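Local coordinates for mitochondrial RNA-binding protein 2 (Trypanosoma brucei, PDB 2GIA) that probably binds guide RNA and mRNA together with its partner MRP1, acting as a matchmaker between RNAs in mitochondrial RNA editing, at residues 134-146 with 159-173. Residues are numbered along the deposited sequence; the frame is centred on the assembly and turned at random.
Sequences PYTFTLKCTSTRP and DETFEWTVEFDVAES
Strands 137-145 and 160-168 pair as the last two strands of an antiparallel four-stranded sheet, from Phe137 with Phe168 to Arg145 with Glu160. Each of the five hydrogen-bonded pairs closes with two backbone bonds, as in Leu139 N to Val166 O (2.9 Å) and Val166 N to Leu139 O (2.7 Å).

Trp164 packs against Leu139, Cys141 and Ser143 on one face of the sheet. Its chi1 of 53° swings the indole across the neighbouring strand. Cys141 CB lies over one face, 3.8 Å from the centroid of the five-membered ring of Trp164, in a CH-pi contact. Cys141 SG approaches the same ring obliquely. NE1 of Trp164 donates to Ser143 OG, exactly in the ring plane (3.1 Å, 166° at the hydrogen), which, with Cys141 on one face, helps set the rotation of the indole. Leu139 CD2 touches Trp164 CZ3 (3.7 Å). Tyr75, Val93 and Val95 of the other sheet also pack on this tryptophan.

On the opposite face, Thr138 OG1 donates to the syn lone pair of Glu167 OE1 in a short bond (2.5 Å). A water lies between this OE1 and Phe137 O. Ser143 O takes Phe162 N and Thr161 OG1 from opposite faces of its plane.

Asp169 caps helix 170-187: its OD1 accepts from Glu172 N (2.9 Å), and its own N donates to Glu172 OE1. Asp169 OD2 is hydrogen-bonded to Tyr76 OH of the MRP1 chain. The result is an antiparallel beta ladder running into a helix through a capping box, consistent with a fold related to the PC4-like nucleic-acid-binding proteins.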
loop_
_atom_site.group_PDB
_atom_site.type_symbol
_atom_site.label_atom_id
_atom_site.label_comp_id
_atom_site.label_asym_id
_atom_site.label_seq_id
_atom_site.Cartn_x
_atom_site.Cartn_y
_atom_site.Cartn_z
ATOM N N PRO D 134 9.242 22.265 -2.716
ATOM C CA PRO D 134 8.243 21.432 -2.035
ATOM C C PRO D 134 8.607 19.961 -2.109
ATOM O O PRO D 134 9.236 19.493 -3.064
ATOM C CB PRO D 134 6.943 21.720 -2.802
ATOM C CG PRO D 134 7.164 23.082 -3.363
ATOM C CD PRO D 134 8.618 23.028 -3.813
ATOM N N TYR D 135 8.201 19.231 -1.083
ATOM C CA TYR D 135 8.446 17.808 -1.053
ATOM C C TYR D 135 9.918 17.400 -1.034
ATOM O O TYR D 135 10.243 16.307 -1.495
ATOM C CB TYR D 135 7.736 17.161 -2.254
ATOM C CG TYR D 135 6.239 17.465 -2.287
ATOM C CD1 TYR D 135 5.412 17.067 -1.241
ATOM C CD2 TYR D 135 5.669 18.206 -3.330
ATOM C CE1 TYR D 135 4.069 17.394 -1.217
ATOM C CE2 TYR D 135 4.304 18.548 -3.314
ATOM C CZ TYR D 135 3.518 18.135 -2.254
ATOM O OH TYR D 135 2.176 18.441 -2.211
ATOM N N THR D 136 10.807 18.265 -0.532
ATOM C CA THR D 136 12.242 17.925 -0.433
ATOM C C THR D 136 12.603 18.097 1.038
ATOM O O THR D 136 11.991 18.892 1.759
ATOM C CB THR D 136 13.185 18.813 -1.316
ATOM O OG1 THR D 136 13.149 20.169 -0.856
ATOM C CG2 THR D 136 12.761 18.735 -2.795
ATOM N N PHE D 137 13.598 17.337 1.475
ATOM C CA PHE D 137 13.954 17.320 2.874
ATOM C C PHE D 137 15.450 17.277 3.061
ATOM O O PHE D 137 16.186 16.976 2.121
ATOM C CB PHE D 137 13.320 16.093 3.530
ATOM C CG PHE D 137 11.821 16.100 3.468
ATOM C CD1 PHE D 137 11.070 16.604 4.526
ATOM C CD2 PHE D 137 11.159 15.689 2.314
ATOM C CE1 PHE D 137 9.669 16.704 4.429
ATOM C CE2 PHE D 137 9.764 15.784 2.211
ATOM C CZ PHE D 137 9.021 16.291 3.266
ATOM N N THR D 138 15.876 17.562 4.295
ATOM C CA THR D 138 17.292 17.576 4.624
ATOM C C THR D 138 17.652 16.831 5.905
ATOM O O THR D 138 17.055 17.075 6.935
ATOM C CB THR D 138 17.803 19.041 4.807
ATOM O OG1 THR D 138 17.612 19.759 3.582
ATOM C CG2 THR D 138 19.304 19.024 5.165
ATOM N N LEU D 139 18.621 15.919 5.817
ATOM C CA LEU D 139 19.126 15.192 6.980
ATOM C C LEU D 139 20.484 15.893 7.319
ATOM O O LEU D 139 21.378 15.956 6.462
ATOM C CB LEU D 139 19.403 13.710 6.642
ATOM C CG LEU D 139 20.051 12.863 7.765
ATOM C CD1 LEU D 139 19.169 12.871 8.971
ATOM C CD2 LEU D 139 20.315 11.415 7.329
ATOM N N LYS D 140 20.587 16.455 8.523
ATOM C CA LYS D 140 21.806 17.156 9.014
ATOM C C LYS D 140 22.203 16.429 10.285
ATOM O O LYS D 140 21.378 16.262 11.191
ATOM C CB LYS D 140 21.514 18.607 9.399
ATOM C CG LYS D 140 20.802 19.440 8.360
ATOM C CD LYS D 140 20.187 20.676 9.026
ATOM C CE LYS D 140 19.306 21.504 8.089
ATOM N NZ LYS D 140 18.700 22.630 8.866
ATOM N N CYS D 141 23.464 16.026 10.379
ATOM C CA CYS D 141 23.900 15.276 11.534
ATOM C C CYS D 141 25.323 15.620 11.954
ATOM O O CYS D 141 26.175 15.921 11.119
ATOM C CB CYS D 141 23.834 13.786 11.195
ATOM S SG CYS D 141 24.290 12.645 12.545
ATOM N N THR D 142 25.566 15.580 13.254
ATOM C CA THR D 142 26.908 15.805 13.774
ATOM C C THR D 142 27.180 14.533 14.545
ATOM O O THR D 142 26.545 14.289 15.558
ATOM C CB THR D 142 26.969 16.993 14.749
ATOM O OG1 THR D 142 25.908 16.891 15.701
ATOM C CG2 THR D 142 26.844 18.281 14.015
ATOM N N SER D 143 28.079 13.695 14.046
ATOM C CA SER D 143 28.408 12.447 14.744
ATOM C C SER D 143 29.628 12.637 15.649
ATOM O O SER D 143 30.445 13.541 15.422
ATOM C CB SER D 143 28.721 11.321 13.747
ATOM O OG SER D 143 27.586 10.986 12.960
ATOM N N THR D 144 29.732 11.788 16.669
ATOM C CA THR D 144 30.859 11.828 17.600
ATOM C C THR D 144 31.237 10.416 18.033
ATOM O O THR D 144 30.383 9.526 18.114
ATOM C CB THR D 144 30.558 12.658 18.868
ATOM O OG1 THR D 144 29.437 12.097 19.558
ATOM C CG2 THR D 144 30.269 14.114 18.502
ATOM N N ARG D 145 32.524 10.223 18.298
ATOM C CA ARG D 145 33.056 8.929 18.716
ATOM C C ARG D 145 34.283 9.162 19.593
ATOM O O ARG D 145 34.856 10.257 19.589
ATOM C CB ARG D 145 33.477 8.117 17.491
ATOM C CG ARG D 145 34.420 8.887 16.581
ATOM C CD ARG D 145 34.788 8.113 15.326
ATOM N NE ARG D 145 35.638 6.963 15.613
ATOM C CZ ARG D 145 36.161 6.176 14.676
ATOM N NH1 ARG D 145 35.910 6.429 13.391
ATOM N NH2 ARG D 145 36.932 5.141 15.021
ATOM N N PRO D 146 34.700 8.137 20.358
ATOM C CA PRO D 146 35.876 8.260 21.232
ATOM C C PRO D 146 37.172 8.413 20.414
ATOM O O PRO D 146 38.250 7.973 20.819
ATOM C CB PRO D 146 35.834 6.964 22.046
ATOM C CG PRO D 146 35.173 5.986 21.095
ATOM C CD PRO D 146 34.050 6.824 20.529
ATOM N N ASP D 159 38.412 12.482 21.549
ATOM C CA ASP D 159 37.018 12.714 21.187
ATOM C C ASP D 159 36.924 13.185 19.738
ATOM O O ASP D 159 37.377 14.278 19.391
ATOM C CB ASP D 159 36.408 13.759 22.114
ATOM C CG ASP D 159 34.953 14.007 21.817
ATOM O OD1 ASP D 159 34.153 13.050 21.950
ATOM O OD2 ASP D 159 34.617 15.157 21.445
ATOM N N GLU D 160 36.317 12.355 18.899
ATOM C CA GLU D 160 36.198 12.655 17.479
ATOM C C GLU D 160 34.804 13.094 17.065
ATOM O O GLU D 160 33.809 12.681 17.650
ATOM C CB GLU D 160 36.613 11.433 16.675
ATOM C CG GLU D 160 37.989 10.916 17.048
ATOM C CD GLU D 160 38.233 9.520 16.522
ATOM O OE1 GLU D 160 38.109 9.318 15.294
ATOM O OE2 GLU D 160 38.543 8.623 17.335
ATOM N N THR D 161 34.747 13.928 16.037
ATOM C CA THR D 161 33.482 14.449 15.551
ATOM C C THR D 161 33.460 14.515 14.024
ATOM O O THR D 161 34.478 14.812 13.391
ATOM C CB THR D 161 33.239 15.856 16.121
ATOM O OG1 THR D 161 31.948 16.322 15.726
ATOM C CG2 THR D 161 34.277 16.821 15.592
ATOM N N PHE D 162 32.298 14.227 13.436
ATOM C CA PHE D 162 32.136 14.275 11.984
ATOM C C PHE D 162 30.744 14.814 11.617
ATOM O O PHE D 162 29.725 14.219 11.982
ATOM C CB PHE D 162 32.342 12.878 11.363
ATOM C CG PHE D 162 32.119 12.843 9.872
ATOM C CD1 PHE D 162 32.820 13.705 9.029
ATOM C CD2 PHE D 162 31.184 11.975 9.312
ATOM C CE1 PHE D 162 32.591 13.705 7.648
ATOM C CE2 PHE D 162 30.947 11.968 7.933
ATOM C CZ PHE D 162 31.652 12.834 7.099
ATOM N N GLU D 163 30.719 15.940 10.907
ATOM C CA GLU D 163 29.479 16.574 10.489
ATOM C C GLU D 163 29.135 16.227 9.045
ATOM O O GLU D 163 29.986 16.295 8.159
ATOM C CB GLU D 163 29.601 18.084 10.629
ATOM C CG GLU D 163 29.457 18.587 12.057
ATOM C CD GLU D 163 29.653 20.095 12.155
ATOM O OE1 GLU D 163 29.278 20.807 11.195
ATOM O OE2 GLU D 163 30.173 20.575 13.187
ATOM N N TRP D 164 27.883 15.857 8.799
ATOM C CA TRP D 164 27.489 15.495 7.442
ATOM C C TRP D 164 26.026 15.842 7.191
ATOM O O TRP D 164 25.241 15.928 8.133
ATOM C CB TRP D 164 27.739 14.006 7.210
ATOM C CG TRP D 164 27.106 13.089 8.240
ATOM C CD1 TRP D 164 27.568 12.808 9.508
ATOM C CD2 TRP D 164 25.949 12.259 8.043
ATOM N NE1 TRP D 164 26.771 11.846 10.098
ATOM C CE2 TRP D 164 25.773 11.500 9.228
ATOM C CE3 TRP D 164 25.045 12.094 6.984
ATOM C CZ2 TRP D 164 24.726 10.570 9.366
ATOM C CZ3 TRP D 164 24.012 11.171 7.124
ATOM C CH2 TRP D 164 23.858 10.426 8.311
ATOM N N THR D 165 25.682 16.044 5.921
ATOM C CA THR D 165 24.320 16.415 5.504
ATOM C C THR D 165 23.944 15.623 4.263
ATOM O O THR D 165 24.782 15.451 3.369
ATOM C CB THR D 165 24.225 17.920 5.085
ATOM O OG1 THR D 165 24.589 18.760 6.181
ATOM C CG2 THR D 165 22.805 18.289 4.685
ATOM N N VAL D 166 22.692 15.159 4.194
ATOM C CA VAL D 166 22.225 14.444 3.005
ATOM C C VAL D 166 20.911 15.098 2.585
ATOM O O VAL D 166 19.969 15.156 3.371
ATOM C CB VAL D 166 21.990 12.932 3.270
ATOM C CG1 VAL D 166 21.399 12.261 2.015
ATOM C CG2 VAL D 166 23.316 12.251 3.611
ATOM N N GLU D 167 20.877 15.621 1.364
ATOM C CA GLU D 167 19.694 16.257 0.815
ATOM C C GLU D 167 18.847 15.161 0.139
ATOM O O GLU D 167 19.378 14.269 -0.527
ATOM C CB GLU D 167 20.071 17.291 -0.269
ATOM C CG GLU D 167 20.876 18.519 0.214
ATOM C CD GLU D 167 20.190 19.269 1.339
ATOM O OE1 GLU D 167 18.951 19.153 1.506
ATOM O OE2 GLU D 167 20.890 19.990 2.067
ATOM N N PHE D 168 17.541 15.241 0.309
ATOM C CA PHE D 168 16.641 14.291 -0.317
ATOM C C PHE D 168 15.784 15.085 -1.296
ATOM O O PHE D 168 14.989 15.917 -0.851
ATOM C CB PHE D 168 15.713 13.657 0.732
ATOM C CG PHE D 168 16.383 12.630 1.601
ATOM C CD1 PHE D 168 16.118 11.264 1.421
ATOM C CD2 PHE D 168 17.289 13.025 2.594
ATOM C CE1 PHE D 168 16.754 10.308 2.228
ATOM C CE2 PHE D 168 17.938 12.082 3.406
ATOM C CZ PHE D 168 17.673 10.724 3.231
ATOM N N ASP D 169 15.940 14.864 -2.595
ATOM C CA ASP D 169 15.081 15.566 -3.555
ATOM C C ASP D 169 13.681 14.907 -3.578
ATOM O O ASP D 169 13.373 14.062 -2.739
ATOM C CB ASP D 169 15.722 15.626 -4.968
ATOM C CG ASP D 169 15.791 14.268 -5.679
ATOM O OD1 ASP D 169 15.152 13.289 -5.239
ATOM O OD2 ASP D 169 16.493 14.182 -6.715
ATOM N N VAL D 170 12.821 15.324 -4.497
ATOM C CA VAL D 170 11.461 14.801 -4.544
ATOM C C VAL D 170 11.395 13.286 -4.643
ATOM O O VAL D 170 10.578 12.671 -3.968
ATOM C CB VAL D 170 10.666 15.382 -5.705
ATOM C CG1 VAL D 170 9.276 14.767 -5.752
ATOM C CG2 VAL D 170 10.561 16.863 -5.536
ATOM N N ALA D 171 12.220 12.705 -5.497
ATOM C CA ALA D 171 12.243 11.247 -5.665
ATOM C C ALA D 171 12.787 10.546 -4.431
ATOM O O ALA D 171 12.216 9.576 -3.963
ATOM C CB ALA D 171 13.084 10.859 -6.893
ATOM N N GLU D 172 13.916 11.019 -3.924
ATOM C CA GLU D 172 14.551 10.399 -2.754
ATOM C C GLU D 172 13.695 10.463 -1.498
ATOM O O GLU D 172 13.721 9.534 -0.672
ATOM C CB GLU D 172 15.933 11.069 -2.522
ATOM C CG GLU D 172 16.839 10.839 -3.736
ATOM C CD GLU D 172 18.062 11.813 -3.829
ATOM O OE1 GLU D 172 18.008 12.928 -3.268
ATOM O OE2 GLU D 172 19.058 11.441 -4.482
ATOM N N SER D 173 12.936 11.546 -1.348
ATOM C CA SER D 173 12.072 11.722 -0.204
ATOM C C SER D 173 10.902 10.740 -0.315
ATOM O O SER D 173 10.482 10.143 0.676
ATOM C CB SER D 173 11.523 13.149 -0.180
ATOM O OG SER D 173 12.583 14.061 0.035
HETATM O O HOH W 1 8.539 13.823 -2.564
HETATM O O HOH W 2 16.808 18.456 -0.244
#